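Local atomic coordinates of CurH (Lyngbya majuscula, PDB entry 3KG7), a protein that probably catalyses the dehydration of a beta-hydroxyacyl polyketide intermediate, as the double hotdog dehydratase domain of a module in the curacin polyketide synthase. Residues A170-W175 and P241-A246; D264-D269 and F275-G280. All blocks are in the same frame, centred on the assembly; numbering follows the deposited sequence.

Interaction 1 of 2, residues A170-W175 and P241-A246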
loop_
_atom_site.group_PDB
_atom_site.type_symbol
_atom_site.label_atom_id
_atom_site.label_comp_id
_atom_site.label_asym_id
_atom_site.label_seq_id
_atom_site.Cartn_x
_atom_site.Cartn_y
_atom_site.Cartn_z
ATOM N N ALA C 170 23.117 17.859 18.416
ATOM C CA ALA C 170 23.387 18.591 17.177
ATOM C C ALA C 170 23.708 20.059 17.423
ATOM O O ALA C 170 24.105 20.769 16.500
ATOM C CB ALA C 170 22.203 18.463 16.216
ATOM N N VAL C 171 23.530 20.512 18.660
ATOM C CA VAL C 171 23.751 21.910 18.998
ATOM C C VAL C 171 25.222 22.168 19.321
ATOM O O VAL C 171 25.699 21.857 20.418
ATOM C CB VAL C 171 22.856 22.368 20.165
ATOM C CG1 VAL C 171 22.981 23.864 20.371
ATOM C CG2 VAL C 171 21.405 21.979 19.911
ATOM N N ARG C 172 25.931 22.740 18.352
ATOM C CA ARG C 172 27.345 23.060 18.513
ATOM C C ARG C 172 27.567 24.250 19.455
ATOM O O ARG C 172 28.438 24.201 20.328
ATOM C CB ARG C 172 28.002 23.312 17.151
ATOM C CG ARG C 172 29.504 23.050 17.144
ATOM C CD ARG C 172 30.122 23.167 15.750
ATOM N NE ARG C 172 31.368 22.400 15.659
ATOM C CZ ARG C 172 32.567 22.842 16.037
ATOM N NH1 ARG C 172 32.717 24.064 16.534
ATOM N NH2 ARG C 172 33.626 22.054 15.916
ATOM N N GLN C 173 26.778 25.308 19.276
ATOM C CA GLN C 173 26.906 26.518 20.094
ATOM C C GLN C 173 25.563 27.228 20.249
ATOM O O GLN C 173 24.728 27.199 19.344
ATOM C CB GLN C 173 27.946 27.464 19.482
ATOM C CG GLN C 173 28.528 28.492 20.449
ATOM C CD GLN C 173 29.508 27.892 21.441
ATOM O OE1 GLN C 173 30.225 26.941 21.127
ATOM N NE2 GLN C 173 29.547 28.452 22.647
ATOM N N ALA C 174 25.363 27.862 21.400
ATOM C CA ALA C 174 24.129 28.588 21.673
ATOM C C ALA C 174 24.400 30.015 22.147
ATOM O O ALA C 174 25.303 30.250 22.953
ATOM C CB ALA C 174 23.299 27.835 22.693
ATOM N N TRP C 175 23.623 30.965 21.633
ATOM C CA TRP C 175 23.686 32.350 22.092
ATOM C C TRP C 175 22.308 32.812 22.557
ATOM O O TRP C 175 21.286 32.319 22.080
ATOM C CB TRP C 175 24.195 33.269 20.981
ATOM C CG TRP C 175 25.591 32.976 20.495
ATOM C CD1 TRP C 175 26.751 33.545 20.942
ATOM C CD2 TRP C 175 25.968 32.065 19.449
ATOM N NE1 TRP C 175 27.826 33.039 20.249
ATOM C CE2 TRP C 175 27.374 32.128 19.327
ATOM C CE3 TRP C 175 25.255 31.204 18.604
ATOM C CZ2 TRP C 175 28.083 31.358 18.396
ATOM C CZ3 TRP C 175 25.963 30.439 17.678
ATOM C CH2 TRP C 175 27.361 30.524 17.583
ATOM N N PRO C 241 22.499 22.540 4.948
ATOM C CA PRO C 241 23.939 22.374 4.818
ATOM C C PRO C 241 24.489 21.646 6.045
ATOM O O PRO C 241 23.750 21.429 7.015
ATOM C CB PRO C 241 24.458 23.814 4.790
ATOM C CG PRO C 241 23.252 24.680 4.640
ATOM C CD PRO C 241 22.140 23.933 5.247
ATOM N N SER C 242 25.769 21.279 6.003
ATOM C CA SER C 242 26.409 20.536 7.096
ATOM C C SER C 242 26.393 21.326 8.402
ATOM O O SER C 242 26.400 20.745 9.491
ATOM C CB SER C 242 27.843 20.160 6.714
ATOM O OG SER C 242 28.544 21.289 6.216
ATOM N N ARG C 243 26.360 22.649 8.268
ATOM C CA ARG C 243 26.279 23.567 9.398
ATOM C C ARG C 243 25.343 24.738 9.071
ATOM O O ARG C 243 25.456 25.359 8.012
ATOM C CB ARG C 243 27.689 24.061 9.753
ATOM C CG ARG C 243 27.753 25.262 10.684
ATOM C CD ARG C 243 29.183 25.750 10.855
ATOM N NE ARG C 243 29.975 24.823 11.662
ATOM C CZ ARG C 243 31.195 25.080 12.126
ATOM N NH1 ARG C 243 31.783 26.241 11.868
ATOM N NH2 ARG C 243 31.827 24.172 12.858
ATOM N N PHE C 244 24.417 25.022 9.986
ATOM C CA PHE C 244 23.449 26.111 9.823
ATOM C C PHE C 244 22.992 26.645 11.179
ATOM O O PHE C 244 23.445 26.171 12.224
ATOM C CB PHE C 244 22.245 25.655 8.998
ATOM C CG PHE C 244 21.442 24.555 9.643
ATOM C CD1 PHE C 244 20.280 24.847 10.348
ATOM C CD2 PHE C 244 21.843 23.220 9.534
ATOM C CE1 PHE C 244 19.528 23.827 10.945
ATOM C CE2 PHE C 244 21.097 22.197 10.126
ATOM C CZ PHE C 244 19.937 22.505 10.831
ATOM N N TYR C 245 22.087 27.620 11.153
ATOM C CA TYR C 245 21.649 28.307 12.364
ATOM C C TYR C 245 20.128 28.297 12.545
ATOM O O TYR C 245 19.370 28.250 11.569
ATOM C CB TYR C 245 22.175 29.750 12.368
ATOM C CG TYR C 245 23.689 29.856 12.321
ATOM C CD1 TYR C 245 24.442 29.890 13.496
ATOM C CD2 TYR C 245 24.368 29.924 11.099
ATOM C CE1 TYR C 245 25.826 29.982 13.459
ATOM C CE2 TYR C 245 25.757 30.017 11.052
ATOM C CZ TYR C 245 26.477 30.043 12.238
ATOM O OH TYR C 245 27.847 30.137 12.204
ATOM N N ALA C 246 19.693 28.336 13.801
ATOM C CA ALA C 246 18.283 28.509 14.130
ATOM C C ALA C 246 18.138 29.817 14.890
ATOM O O ALA C 246 18.771 30.008 15.930
ATOM C CB ALA C 246 17.774 27.343 14.957
#
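Arg172 and Arg243, together with Trp175 and Tyr245, join two strands of the double hotdog fold that both flank strand 181-186. The strands are next-but-one neighbours running the same way, with directions 22° apart, and no hydrogen bond links the two segments. Arg172 and Arg243 are nearest in register, yet their CA atoms lie 9.2 Å apart, so side chains bridge the gap. A classic beta bulge sets Arg172 and Gln173 both opposite Glu184 of the intervening strand.

The charged part brings two guanidinium groups together. Arg172 sends an extended chain toward strand 243-246, while Arg243 bends at chi3 (-72°) and brings NH2 over one face of the Arg172 guanidinium, off its centre. The planes are 46° apart. Both ends are donors and form no bond with each other; each arginine has a carboxylate nearby: Arg172 NE forms a salt bridge with Glu186, and Arg243 NE makes a long, weak ion pair with Glu184. These acids probably offset the positive charge where Arg172 is exposed and Arg243 partly exposed.

The aromatic part is buried. Trp175 and Tyr245 both pack on Glu184, and helix 138-144 touches them through Cys142 and Ile138 respectively. Gln173 CG lies above one face of the indole, toward the rim, 3.5 Å from its plane. At the ring-to-ring contact, Trp175 CZ3 meets the edge of the Tyr245 ring, 4.2 Å from CE1.

Interaction 2 of 2, residues D264-D269 and F275-G280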
loop_
_atom_site.group_PDB
_atom_site.type_symbol
_atom_site.label_atom_id
_atom_site.label_comp_id
_atom_site.label_asym_id
_atom_site.label_seq_id
_atom_site.Cartn_x
_atom_site.Cartn_y
_atom_site.Cartn_z
ATOM N N ASP C 264 8.479 31.072 16.896
ATOM C CA ASP C 264 8.909 31.013 15.498
ATOM C C ASP C 264 10.407 30.788 15.390
ATOM O O ASP C 264 11.179 31.294 16.207
ATOM C CB ASP C 264 8.545 32.317 14.783
ATOM C CG ASP C 264 7.068 32.591 14.815
ATOM O OD1 ASP C 264 6.285 31.650 14.555
ATOM O OD2 ASP C 264 6.691 33.742 15.117
ATOM N N ILE C 265 10.821 30.033 14.379
ATOM C CA ILE C 265 12.240 29.784 14.168
ATOM C C ILE C 265 12.598 30.004 12.712
ATOM O O ILE C 265 11.946 29.465 11.814
ATOM C CB ILE C 265 12.658 28.348 14.588
ATOM C CG1 ILE C 265 12.358 28.099 16.069
ATOM C CG2 ILE C 265 14.145 28.125 14.330
ATOM C CD1 ILE C 265 11.690 26.796 16.332
ATOM N N GLN C 266 13.640 30.798 12.486
ATOM C CA GLN C 266 14.189 31.007 11.148
ATOM C C GLN C 266 15.429 30.140 10.959
ATOM O O GLN C 266 16.337 30.148 11.788
ATOM C CB GLN C 266 14.546 32.477 10.911
ATOM C CG GLN C 266 13.568 33.493 11.506
ATOM C CD GLN C 266 12.203 33.528 10.820
ATOM O OE1 GLN C 266 11.231 34.025 11.392
ATOM N NE2 GLN C 266 12.126 33.006 9.596
ATOM N N LEU C 267 15.456 29.384 9.868
ATOM C CA LEU C 267 16.632 28.593 9.522
ATOM C C LEU C 267 17.540 29.407 8.607
ATOM O O LEU C 267 17.118 29.847 7.532
ATOM C CB LEU C 267 16.237 27.267 8.868
ATOM C CG LEU C 267 15.757 26.125 9.771
ATOM C CD1 LEU C 267 14.337 26.351 10.285
ATOM C CD2 LEU C 267 15.854 24.795 9.020
ATOM N N LEU C 268 18.776 29.621 9.055
ATOM C CA LEU C 268 19.762 30.421 8.326
ATOM C C LEU C 268 20.971 29.572 7.963
ATOM O O LEU C 268 21.469 28.820 8.800
ATOM C CB LEU C 268 20.230 31.601 9.179
ATOM C CG LEU C 268 19.224 32.598 9.764
ATOM C CD1 LEU C 268 19.797 33.205 11.019
ATOM C CD2 LEU C 268 18.866 33.686 8.766
ATOM N N ASP C 269 21.448 29.700 6.723
ATOM C CA ASP C 269 22.623 28.939 6.265
ATOM C C ASP C 269 23.960 29.494 6.804
ATOM O O ASP C 269 23.973 30.357 7.695
ATOM C CB ASP C 269 22.637 28.765 4.728
ATOM C CG ASP C 269 22.743 30.094 3.957
ATOM O OD1 ASP C 269 22.244 30.145 2.812
ATOM O OD2 ASP C 269 23.332 31.072 4.462
ATOM N N PHE C 275 16.670 30.041 4.653
ATOM C CA PHE C 275 16.328 29.006 3.676
ATOM C C PHE C 275 15.184 28.106 4.155
ATOM O O PHE C 275 14.751 27.202 3.441
ATOM C CB PHE C 275 17.570 28.190 3.287
ATOM C CG PHE C 275 18.095 27.317 4.389
ATOM C CD1 PHE C 275 18.765 27.873 5.483
ATOM C CD2 PHE C 275 17.926 25.938 4.333
ATOM C CE1 PHE C 275 19.247 27.073 6.508
ATOM C CE2 PHE C 275 18.405 25.124 5.357
ATOM C CZ PHE C 275 19.072 25.694 6.447
ATOM N N GLY C 276 14.698 28.364 5.363
ATOM C CA GLY C 276 13.541 27.662 5.894
ATOM C C GLY C 276 13.028 28.331 7.148
ATOM O O GLY C 276 13.743 29.121 7.772
ATOM N N ARG C 277 11.783 28.038 7.514
ATOM C CA ARG C 277 11.224 28.575 8.755
ATOM C C ARG C 277 10.143 27.686 9.341
ATOM O O ARG C 277 9.505 26.910 8.625
ATOM C CB ARG C 277 10.703 30.007 8.568
ATOM C CG ARG C 277 9.486 30.138 7.663
ATOM C CD ARG C 277 9.050 31.590 7.547
ATOM N NE ARG C 277 8.907 32.215 8.864
ATOM C CZ ARG C 277 8.879 33.530 9.080
ATOM N NH1 ARG C 277 8.987 34.382 8.066
ATOM N NH2 ARG C 277 8.745 33.992 10.318
ATOM N N ILE C 278 9.967 27.802 10.654
ATOM C CA ILE C 278 8.924 27.102 11.388
ATOM C C ILE C 278 8.086 28.163 12.092
ATOM O O ILE C 278 8.594 28.893 12.950
ATOM C CB ILE C 278 9.523 26.121 12.436
ATOM C CG1 ILE C 278 10.510 25.155 11.769
ATOM C CG2 ILE C 278 8.416 25.345 13.173
ATOM C CD1 ILE C 278 11.557 24.619 12.687
ATOM N N ASN C 279 6.814 28.260 11.709
ATOM C CA ASN C 279 5.892 29.230 12.305
ATOM C C ASN C 279 4.856 28.601 13.225
ATOM O O ASN C 279 4.258 27.573 12.909
ATOM C CB ASN C 279 5.182 30.063 11.234
ATOM C CG ASN C 279 6.140 30.875 10.400
ATOM O OD1 ASN C 279 6.794 31.791 10.899
ATOM N ND2 ASN C 279 6.227 30.547 9.114
ATOM N N GLY C 280 4.647 29.243 14.368
ATOM C CA GLY C 280 3.640 28.805 15.322
ATOM C C GLY C 280 3.939 27.470 15.971
ATOM O O GLY C 280 3.017 26.707 16.260
#
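The beta hairpin of strands 260-268 and 274-286 pairs Ile265 with Ile278, Gln266 with Arg277 and Leu267 with Gly276 in antiparallel register. Ile265 and Ile278 form a hydrogen-bonded pair: Ile265 N reaches Ile278 O at 2.9 Å, and Ile278 N returns to Ile265 O at 2.8 Å. At the next hydrogen-bonded pair, Leu267 N donates to Gly276 O (2.7 Å). Phe275 N then donates to Leu267 O (2.9 Å), so that Phe275 and Gly276 both face Leu267 in a classic beta bulge.

On the buried face of Ile265, Leu267 and Ile278, the isoleucine tips approach with CD1 to CD1 at 4.2 Å, and Leu267 CD1 packs against Ile278 CD1. Phe275 has CG between its backbone N and carbonyl carbon (chi1 69°), which lets the ring lean back to the first strand. Leu267 CB sits over a ring face in a CH-pi contact, 4.2 Å from the centroid and 27° off the normal, while Leu268 C lies at the edge. The Phe275 ring also meets that of His238.

The other face carries Gln266 and Arg277, side by side. The Gln266 amide stands nearly upright on the guanidinium, with NE2 above its centre and 3.3 Å from Arg277 CZ. At the far end, Gly280 N, where the chain turns a corner, donates to Asp264 OD1 at 2.9 Å, nearly along the C-O bond. Near the connecting turn, Asp269 OD2 accepts from Gln273 N. The arrangement is a beta hairpin with a classic bulge, here part of the antiparallel strands of a hotdog fold.

In the fold
Interaction 1 closes before interaction 2 opens along the chain, and their centres lie 13 Å apart in the second hotdog half of this dehydratase. The strands run in the order 171-176, 181-186, 243-255, 260-268 and 274-286 across the antiparallel array, so strand 181-186 lies between the segments of interaction 1 whereas interaction 2 joins direct neighbours. Strands 243-255 and 260-268 are adjacent and stitch the two together: Tyr245 N lies 2.7 Å from Leu268 O, a probable hydrogen bond, and Pro241 packs on the Phe275 ring. The two contacts thus lie along a run of five neighbouring strands, from the hairpin to the strand beside 146-147.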